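Local atomic coordinates of exported protein (PDB entry 3MSW), a protein that is of unknown function but is probably exported, and folds into a single-layer antiparallel beta-sheet of the kind thought to have evolved from beta-hairpin repeats. Residues S82-V87 with S98-Y103; K39-S44 with K54-W59. All coordinates share one frame; numbering follows the deposited sequence.

Contact 1 (S82-V87 with S98-Y103); sequences SVEYSV and SKKYIY
Val83 and Tyr101 form a hydrogen-bonded antiparallel pair: Val83 N gives its hydrogen to Tyr101 O at 2.8 Å, and Tyr101 N returns a bond to Val83 O. At the next hydrogen-bonded pair, two residues on, Tyr85 N donates almost straight to Lys99 O (174° at the hydrogen). Tyr85 O then accepts twice, from Ser98 N at 2.8 Å and from Lys99 N at 3.1 Å. Two residues set against one in this way make a classic beta bulge.

Charged and polar groups meet on the face of Ser82, Glu84 and Lys100. The Lys100 chain runs extended, with CG anti to the backbone N (chi1 -175°), and lies alongside Glu84, both pointing the same way. Lys100 NZ makes a long salt bridge to Glu84 OE2, 3.9 Å, while a water accepting from NZ also hydrogen-bonds Ser82 OG.

The other face, with Val83, Tyr85, Lys99 and Tyr101, mixes apolar contacts with one polar one. Val83 CG1 lies 4.2 Å from Tyr101 CD2, and Val83 CG2 meets the edge of the Tyr103 ring at CE2, 3.9 Å away. At the bulge, Tyr85 CD2 lies 4.0 Å from Ser98 CB, and Lys99 CG also approaches the ring. Lys99 bends at three successive torsions, bringing NZ within 3.0 Å of Tyr101 OH for a hydrogen bond along its own strand.

Strand 65-77 bonds Ser82, Glu84 and Ser86 from one flank; strand 111-120 borders residues 98-103 on the other.

Contact 2 (K39-S44 with K54-W59); sequences KMYKYS and KSTYAW
Lys54 reaches across to two tyrosines of the facing strand, Tyr43 first and Tyr41 beyond it. Lys54 CB begins 4.1 Å from Tyr43 CD2. A chi1 of 176° swings CG away from its own amide nitrogen, and the chain rises beside the Tyr43 ring, CG approaching CE2 and Lys54 CD coming closest, 3.6 Å from Tyr43 CE2. A bend at chi3 (143°) then carries the chain over to Tyr41: Lys54 CE sits above one face of that ring as a CH-pi contact, 3.7 Å from Tyr41 CD1. At the tip, Lys54 NZ stands 4.2 Å from the Tyr41 ring centroid and only 4° off the normal, a cation-pi geometry with the ammonium nearly over the centre.

Thr56 meets Tyr41 as well, its CB near the ring plane at the edge and Thr56 CG2 3.5 Å from Tyr41 CE1. On the face of Met40, Lys42 and Tyr57, the terminal CE of selenomethionine Met40 approaches Tyr57 CD2, and Lys42 CG lies 3.8 Å from Tyr57 CE2. Reciprocal backbone bonds pair Met40 with Tyr57 and Lys42 with Ser55, and a water joins Lys42 O to Ser55 OG, which is also bonded to Arg71.

Lysine methylenes thus pack on aromatic rings in a sheet lacking a conventional two-layer core. The Tyr41 pi face should help stabilise the Lys54 charge, whereas Lys39 finds a carboxylate partner in Glu69 on strand 65-77.

Overall arrangement
Contacts 1 and 2 lie in two hairpins of one antiparallel sheet whose strands follow one another across it in chain order, consistent with a fold evolved from beta-hairpin repeats. Contact 2 closes before contact 1 opens, and strand 65-77 lies between them. Its Thr72 bonds Lys54 through the backbone and the next residue, Val73, bonds Glu84; Arg71 serves both contacts, bonding Ser86 through its backbone and Ser55 OG through NH2. The contact centres are 16 Å apart and their nearest atoms about 6 Å, without direct touch. Each centre lies 9 Å from that of the chain. A propanediol, probably from the crystallisation liquor, lies about 4 Å from the Tyr43 side chain of contact 2.

Contact 1 (S82-V87 with S98-Y103)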
ATOM      1  N   SER A  82      -9.437  -8.387   1.854  1.00 22.26           N
ATOM      2  CA  SER A  82      -9.314  -7.472   2.984  1.00 22.28           C
ATOM      3  C   SER A  82      -7.903  -6.835   2.907  1.00 25.48           C
ATOM      4  O   SER A  82      -6.924  -7.562   2.733  1.00 24.26           O
ATOM      5  CB  SER A  82      -9.486  -8.267   4.271  1.00 29.67           C
ATOM      6  OG  SER A  82      -9.620  -7.450   5.418  1.00 41.73           O
ATOM      7  N   VAL A  83      -7.809  -5.488   3.005  1.00 22.11           N
ATOM      8  CA  VAL A  83      -6.558  -4.700   2.910  1.00 21.62           C
ATOM      9  C   VAL A  83      -6.403  -3.869   4.196  1.00 26.08           C
ATOM     10  O   VAL A  83      -7.287  -3.072   4.515  1.00 24.51           O
ATOM     11  CB  VAL A  83      -6.561  -3.778   1.636  1.00 23.83           C
ATOM     12  CG1 VAL A  83      -5.272  -2.985   1.508  1.00 22.74           C
ATOM     13  CG2 VAL A  83      -6.828  -4.564   0.356  1.00 23.74           C
ATOM     14  N   GLU A  84      -5.315  -4.079   4.945  1.00 22.22           N
ATOM     15  CA  GLU A  84      -5.073  -3.288   6.147  1.00 22.05           C
ATOM     16  C   GLU A  84      -3.826  -2.481   5.930  1.00 25.03           C
ATOM     17  O   GLU A  84      -2.750  -3.046   5.663  1.00 22.69           O
ATOM     18  CB  GLU A  84      -4.915  -4.155   7.409  1.00 24.61           C
ATOM     19  CG  GLU A  84      -6.232  -4.747   7.894  1.00 35.12           C
ATOM     20  CD  GLU A  84      -6.149  -5.614   9.135  1.00 52.80           C
ATOM     21  OE1 GLU A  84      -5.062  -5.687   9.753  1.00 46.71           O
ATOM     22  OE2 GLU A  84      -7.170  -6.253   9.468  1.00 51.98           O
ATOM     23  N   TYR A  85      -3.960  -1.163   6.120  1.00 22.43           N
ATOM     24  CA  TYR A  85      -2.869  -0.214   5.980  1.00 23.33           C
ATOM     25  C   TYR A  85      -2.457   0.279   7.361  1.00 26.95           C
ATOM     26  O   TYR A  85      -3.291   0.792   8.100  1.00 25.23           O
ATOM     27  CB  TYR A  85      -3.346   0.960   5.109  1.00 24.82           C
ATOM     28  CG  TYR A  85      -2.344   2.082   4.990  1.00 26.11           C
ATOM     29  CD1 TYR A  85      -1.190   1.936   4.222  1.00 27.68           C
ATOM     30  CD2 TYR A  85      -2.569   3.308   5.607  1.00 27.93           C
ATOM     31  CE1 TYR A  85      -0.290   2.985   4.066  1.00 26.63           C
ATOM     32  CE2 TYR A  85      -1.645   4.347   5.503  1.00 28.89           C
ATOM     33  CZ  TYR A  85      -0.521   4.188   4.710  1.00 33.34           C
ATOM     34  OH  TYR A  85       0.386   5.209   4.593  1.00 35.72           O
ATOM     35  N   SER A  86      -1.174   0.119   7.708  1.00 24.32           N
ATOM     36  CA  SER A  86      -0.628   0.539   8.997  1.00 25.11           C
ATOM     37  C   SER A  86       0.514   1.532   8.789  1.00 30.02           C
ATOM     38  O   SER A  86       1.265   1.416   7.823  1.00 27.46           O
ATOM     39  CB  SER A  86      -0.111  -0.665   9.778  1.00 27.47           C
ATOM     40  OG  SER A  86      -1.167  -1.530  10.166  1.00 34.46           O
ATOM     41  N   VAL A  87       0.639   2.499   9.691  1.00 27.75           N
ATOM     42  CA  VAL A  87       1.673   3.532   9.609  1.00 27.90           C
ATOM     43  C   VAL A  87       2.718   3.221  10.674  1.00 33.18           C
ATOM     44  O   VAL A  87       2.357   2.910  11.816  1.00 32.27           O
ATOM     45  CB  VAL A  87       1.048   4.952   9.790  1.00 33.10           C
ATOM     46  CG1 VAL A  87       2.114   6.044   9.747  1.00 33.91           C
ATOM     47  CG2 VAL A  87      -0.003   5.221   8.728  1.00 32.73           C
ATOM     48  N   SER A  98      -4.207   1.930  10.492  1.00 25.87           N
ATOM     49  CA  SER A  98      -4.741   3.237  10.108  1.00 26.01           C
ATOM     50  C   SER A  98      -6.014   3.154   9.240  1.00 27.42           C
ATOM     51  O   SER A  98      -7.029   3.798   9.554  1.00 26.22           O
ATOM     52  CB  SER A  98      -3.652   4.068   9.430  1.00 29.40           C
ATOM     53  OG  SER A  98      -4.111   5.272   8.833  1.00 33.29           O
ATOM     54  N   LYS A  99      -5.942   2.401   8.130  1.00 23.21           N
ATOM     55  CA  LYS A  99      -7.059   2.253   7.185  1.00 21.53           C
ATOM     56  C   LYS A  99      -7.321   0.790   6.871  1.00 24.53           C
ATOM     57  O   LYS A  99      -6.392  -0.024   6.855  1.00 24.39           O
ATOM     58  CB  LYS A  99      -6.795   3.024   5.862  1.00 22.98           C
ATOM     59  CG  LYS A  99      -6.555   4.546   6.004  1.00 28.29           C
ATOM     60  CD  LYS A  99      -7.845   5.376   6.330  1.00 34.05           C
ATOM     61  CE  LYS A  99      -9.114   5.114   5.491  1.00 40.23           C
ATOM     62  NZ  LYS A  99      -9.114   5.770   4.149  1.00 40.62           N
ATOM     63  N   LYS A 100      -8.587   0.456   6.607  1.00 21.02           N
ATOM     64  CA  LYS A 100      -8.950  -0.907   6.215  1.00 20.53           C
ATOM     65  C   LYS A 100      -9.915  -0.850   5.060  1.00 24.79           C
ATOM     66  O   LYS A 100     -10.848  -0.029   5.071  1.00 23.92           O
ATOM     67  CB  LYS A 100      -9.517  -1.705   7.391  1.00 23.51           C
ATOM     68  CG  LYS A 100      -9.797  -3.174   7.064  1.00 30.44           C
ATOM     69  CD  LYS A 100     -10.447  -3.894   8.223  1.00 39.74           C
ATOM     70  CE  LYS A 100     -10.239  -5.391   8.135  1.00 51.12           C
ATOM     71  NZ  LYS A 100     -11.028  -6.106   9.173  1.00 60.35           N
ATOM     72  N   TYR A 101      -9.690  -1.698   4.047  1.00 22.23           N
ATOM     73  CA  TYR A 101     -10.585  -1.784   2.894  1.00 22.02           C
ATOM     74  C   TYR A 101     -11.026  -3.193   2.671  1.00 25.31           C
ATOM     75  O   TYR A 101     -10.202  -4.111   2.776  1.00 24.94           O
ATOM     76  CB  TYR A 101      -9.943  -1.244   1.597  1.00 22.07           C
ATOM     77  CG  TYR A 101      -9.300   0.099   1.809  1.00 23.91           C
ATOM     78  CD1 TYR A 101     -10.056   1.267   1.785  1.00 26.31           C
ATOM     79  CD2 TYR A 101      -7.936   0.208   2.054  1.00 24.61           C
ATOM     80  CE1 TYR A 101      -9.483   2.506   2.077  1.00 27.02           C
ATOM     81  CE2 TYR A 101      -7.353   1.436   2.349  1.00 25.04           C
ATOM     82  CZ  TYR A 101      -8.125   2.584   2.339  1.00 30.11           C
ATOM     83  OH  TYR A 101      -7.550   3.799   2.576  1.00 29.55           O
ATOM     84  N   ILE A 102     -12.326  -3.365   2.353  1.00 20.94           N
ATOM     85  CA  ILE A 102     -12.889  -4.683   2.043  0.50 20.11           C
ATOM     86  C   ILE A 102     -13.541  -4.622   0.655  1.00 24.21           C
ATOM     87  O   ILE A 102     -14.349  -3.724   0.389  1.00 21.49           O
ATOM     88  CB  ILE A 102     -13.876  -5.254   3.118  0.50 22.67           C
ATOM     89  CG1 ILE A 102     -13.212  -5.401   4.507  0.50 22.21           C
ATOM     90  CG2 ILE A 102     -14.460  -6.601   2.654  0.50 22.51           C
ATOM     91  CD1 ILE A 102     -14.215  -5.757   5.644  0.50 20.34           C
ATOM     92  N   TYR A 103     -13.191  -5.592  -0.221  1.00 20.73           N
ATOM     93  CA  TYR A 103     -13.765  -5.686  -1.570  1.00 21.04           C
ATOM     94  C   TYR A 103     -14.414  -7.049  -1.704  1.00 27.57           C
ATOM     95  O   TYR A 103     -13.754  -8.073  -1.543  1.00 27.50           O
ATOM     96  CB  TYR A 103     -12.698  -5.493  -2.661  1.00 22.03           C
ATOM     97  CG  TYR A 103     -11.868  -4.246  -2.465  1.00 22.95           C
ATOM     98  CD1 TYR A 103     -12.293  -3.014  -2.965  1.00 25.22           C
ATOM     99  CD2 TYR A 103     -10.655  -4.293  -1.781  1.00 24.04           C
ATOM    100  CE1 TYR A 103     -11.534  -1.855  -2.768  1.00 28.89           C
ATOM    101  CE2 TYR A 103      -9.894  -3.145  -1.579  1.00 25.13           C
ATOM    102  CZ  TYR A 103     -10.347  -1.927  -2.058  1.00 32.00           C
ATOM    103  OH  TYR A 103      -9.565  -0.818  -1.877  1.00 37.78           O
TER
HETATM  104  O   HOH W   1     -11.501  -8.708   7.528  1.00 52.79           O

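Contact 2 (K39-S44 with K54-W59)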
ATOM      1  N   LYS A  39      11.388   6.429  -2.630  1.00 26.51           N
ATOM      2  CA  LYS A  39      10.558   5.445  -1.969  1.00 25.63           C
ATOM      3  C   LYS A  39      10.945   4.067  -2.431  1.00 28.75           C
ATOM      4  O   LYS A  39      11.476   3.903  -3.535  1.00 27.21           O
ATOM      5  CB  LYS A  39       9.068   5.725  -2.346  1.00 29.83           C
ATOM      6  CG  LYS A  39       8.059   5.635  -1.196  1.00 39.70           C
ATOM      7  CD  LYS A  39       8.209   6.807  -0.215  1.00 40.48           C
ATOM      8  CE  LYS A  39       7.021   7.734  -0.176  1.00 41.05           C
ATOM      9  NZ  LYS A  39       7.241   8.772   0.844  1.00 40.64           N
HETATM   10  N   MSE A  40      10.722   3.078  -1.571  1.00 25.78           N
HETATM   11  CA  MSE A  40      10.939   1.677  -1.927  1.00 24.20           C
HETATM   12  C   MSE A  40       9.860   0.776  -1.346  1.00 29.81           C
HETATM   13  O   MSE A  40       9.545   0.859  -0.155  1.00 29.16           O
HETATM   14  CB  MSE A  40      12.319   1.190  -1.546  1.00 25.82           C
HETATM   15  CG  MSE A  40      12.568  -0.262  -2.027  1.00 30.70           C
HETATM   16 SE   MSE A  40      14.339  -0.621  -1.713  0.75 37.75          SE
HETATM   17  CE  MSE A  40      14.308  -0.658   0.267  1.00 35.11           C
ATOM     18  N   TYR A  41       9.310  -0.101  -2.196  1.00 27.25           N
ATOM     19  CA  TYR A  41       8.305  -1.071  -1.774  1.00 25.22           C
ATOM     20  C   TYR A  41       8.903  -2.444  -1.872  1.00 25.23           C
ATOM     21  O   TYR A  41       9.491  -2.790  -2.903  1.00 23.35           O
ATOM     22  CB  TYR A  41       7.053  -1.012  -2.656  1.00 26.85           C
ATOM     23  CG  TYR A  41       6.482   0.373  -2.874  1.00 30.98           C
ATOM     24  CD1 TYR A  41       6.211   1.214  -1.800  1.00 33.81           C
ATOM     25  CD2 TYR A  41       6.113   0.801  -4.145  1.00 32.94           C
ATOM     26  CE1 TYR A  41       5.637   2.473  -1.990  1.00 36.27           C
ATOM     27  CE2 TYR A  41       5.552   2.066  -4.350  1.00 34.53           C
ATOM     28  CZ  TYR A  41       5.316   2.897  -3.268  1.00 41.97           C
ATOM     29  OH  TYR A  41       4.766   4.140  -3.456  1.00 42.11           O
ATOM     30  N   LYS A  42       8.742  -3.222  -0.806  1.00 21.06           N
ATOM     31  CA  LYS A  42       9.188  -4.615  -0.733  0.50 21.09           C
ATOM     32  C   LYS A  42       7.949  -5.491  -0.604  1.00 25.91           C
ATOM     33  O   LYS A  42       7.102  -5.224   0.243  1.00 26.12           O
ATOM     34  CB  LYS A  42      10.124  -4.836   0.468  0.50 23.42           C
ATOM     35  CG  LYS A  42      11.443  -4.055   0.387  0.50 27.55           C
ATOM     36  CD  LYS A  42      12.436  -4.730  -0.564  0.50 32.92           C
ATOM     37  CE  LYS A  42      13.772  -4.045  -0.557  0.50 39.22           C
ATOM     38  NZ  LYS A  42      14.546  -4.321  -1.793  0.50 50.92           N
ATOM     39  N   TYR A  43       7.825  -6.523  -1.446  1.00 24.24           N
ATOM     40  CA  TYR A  43       6.653  -7.402  -1.416  1.00 23.62           C
ATOM     41  C   TYR A  43       6.976  -8.798  -0.923  1.00 27.11           C
ATOM     42  O   TYR A  43       7.933  -9.413  -1.379  1.00 25.70           O
ATOM     43  CB  TYR A  43       6.003  -7.471  -2.804  1.00 25.17           C
ATOM     44  CG  TYR A  43       5.683  -6.105  -3.374  1.00 25.83           C
ATOM     45  CD1 TYR A  43       6.657  -5.358  -4.030  1.00 26.78           C
ATOM     46  CD2 TYR A  43       4.383  -5.600  -3.343  1.00 26.79           C
ATOM     47  CE1 TYR A  43       6.371  -4.111  -4.567  1.00 29.59           C
ATOM     48  CE2 TYR A  43       4.077  -4.364  -3.909  1.00 26.77           C
ATOM     49  CZ  TYR A  43       5.071  -3.628  -4.529  1.00 33.80           C
ATOM     50  OH  TYR A  43       4.788  -2.399  -5.075  1.00 35.35           O
ATOM     51  N   SER A  44       6.202  -9.268   0.059  1.00 24.21           N
ATOM     52  CA  SER A  44       6.356 -10.588   0.651  1.00 24.46           C
ATOM     53  C   SER A  44       5.044 -11.368   0.405  1.00 27.43           C
ATOM     54  O   SER A  44       3.967 -10.975   0.874  1.00 25.42           O
ATOM     55  CB  SER A  44       6.689 -10.442   2.133  1.00 28.95           C
ATOM     56  OG  SER A  44       6.469 -11.665   2.814  1.00 31.96           O
ATOM     57  N   LYS A  54       3.101  -5.740   1.736  1.00 22.68           N
ATOM     58  CA  LYS A  54       3.853  -4.702   1.071  1.00 22.93           C
ATOM     59  C   LYS A  54       4.395  -3.780   2.142  1.00 26.35           C
ATOM     60  O   LYS A  54       3.618  -3.221   2.907  1.00 26.60           O
ATOM     61  CB  LYS A  54       2.965  -3.918   0.114  1.00 25.29           C
ATOM     62  CG  LYS A  54       3.709  -2.745  -0.538  1.00 25.12           C
ATOM     63  CD  LYS A  54       2.756  -2.016  -1.475  1.00 32.76           C
ATOM     64  CE  LYS A  54       2.951  -0.541  -1.483  1.00 30.45           C
ATOM     65  NZ  LYS A  54       2.003   0.108  -2.424  1.00 43.04           N
ATOM     66  N   SER A  55       5.725  -3.664   2.237  1.00 23.44           N
ATOM     67  CA  SER A  55       6.356  -2.762   3.189  1.00 23.29           C
ATOM     68  C   SER A  55       6.891  -1.578   2.403  1.00 26.80           C
ATOM     69  O   SER A  55       7.571  -1.765   1.394  1.00 27.48           O
ATOM     70  CB  SER A  55       7.479  -3.484   3.931  1.00 26.93           C
ATOM     71  OG  SER A  55       6.921  -4.543   4.691  1.00 31.99           O
ATOM     72  N   THR A  56       6.618  -0.352   2.881  1.00 23.25           N
ATOM     73  CA  THR A  56       7.040   0.884   2.230  1.00 22.20           C
ATOM     74  C   THR A  56       8.126   1.595   3.049  1.00 26.06           C
ATOM     75  O   THR A  56       8.004   1.738   4.272  1.00 24.45           O
ATOM     76  CB  THR A  56       5.782   1.779   2.057  1.00 29.29           C
ATOM     77  OG1 THR A  56       4.815   1.085   1.270  1.00 32.14           O
ATOM     78  CG2 THR A  56       6.080   3.096   1.438  1.00 29.93           C
ATOM     79  N   TYR A  57       9.161   2.086   2.354  1.00 24.19           N
ATOM     80  CA  TYR A  57      10.296   2.782   2.955  1.00 24.02           C
ATOM     81  C   TYR A  57      10.448   4.111   2.274  1.00 28.18           C
ATOM     82  O   TYR A  57      10.210   4.228   1.069  1.00 26.31           O
ATOM     83  CB  TYR A  57      11.613   1.960   2.849  1.00 25.21           C
ATOM     84  CG  TYR A  57      11.485   0.597   3.491  1.00 25.77           C
ATOM     85  CD1 TYR A  57      11.765   0.414   4.842  1.00 27.69           C
ATOM     86  CD2 TYR A  57      10.992  -0.492   2.773  1.00 25.75           C
ATOM     87  CE1 TYR A  57      11.536  -0.808   5.469  1.00 28.63           C
ATOM     88  CE2 TYR A  57      10.800  -1.734   3.382  1.00 26.05           C
ATOM     89  CZ  TYR A  57      11.067  -1.883   4.732  1.00 32.02           C
ATOM     90  OH  TYR A  57      10.853  -3.090   5.344  1.00 36.83           O
ATOM     91  N   ALA A  58      10.820   5.126   3.059  1.00 26.53           N
ATOM     92  CA  ALA A  58      11.026   6.462   2.536  1.00 25.80           C
ATOM     93  C   ALA A  58      12.520   6.775   2.690  1.00 29.78           C
ATOM     94  O   ALA A  58      13.145   6.368   3.681  1.00 27.97           O
ATOM     95  CB  ALA A  58      10.187   7.460   3.328  1.00 27.03           C
ATOM     96  N   TRP A  59      13.095   7.484   1.706  1.00 28.79           N
ATOM     97  CA  TRP A  59      14.499   7.884   1.769  1.00 30.23           C
ATOM     98  C   TRP A  59      14.672   9.004   2.769  1.00 34.95           C
ATOM     99  O   TRP A  59      14.047  10.069   2.631  1.00 35.35           O
ATOM    100  CB  TRP A  59      15.045   8.316   0.401  1.00 29.53           C
ATOM    101  CG  TRP A  59      16.544   8.482   0.398  1.00 31.91           C
ATOM    102  CD1 TRP A  59      17.240   9.658   0.350  1.00 35.67           C
ATOM    103  CD2 TRP A  59      17.527   7.435   0.481  1.00 32.16           C
ATOM    104  NE1 TRP A  59      18.595   9.408   0.374  1.00 36.06           N
ATOM    105  CE2 TRP A  59      18.799   8.049   0.436  1.00 37.45           C
ATOM    106  CE3 TRP A  59      17.454   6.031   0.565  1.00 33.43           C
ATOM    107  CZ2 TRP A  59      19.992   7.310   0.459  1.00 37.32           C
ATOM    108  CZ3 TRP A  59      18.638   5.303   0.621  1.00 35.75           C
ATOM    109  CH2 TRP A  59      19.887   5.946   0.585  1.00 37.13           C
TER
HETATM  110  O   HOH W   2       6.955  -6.905   2.926  1.00 27.63           O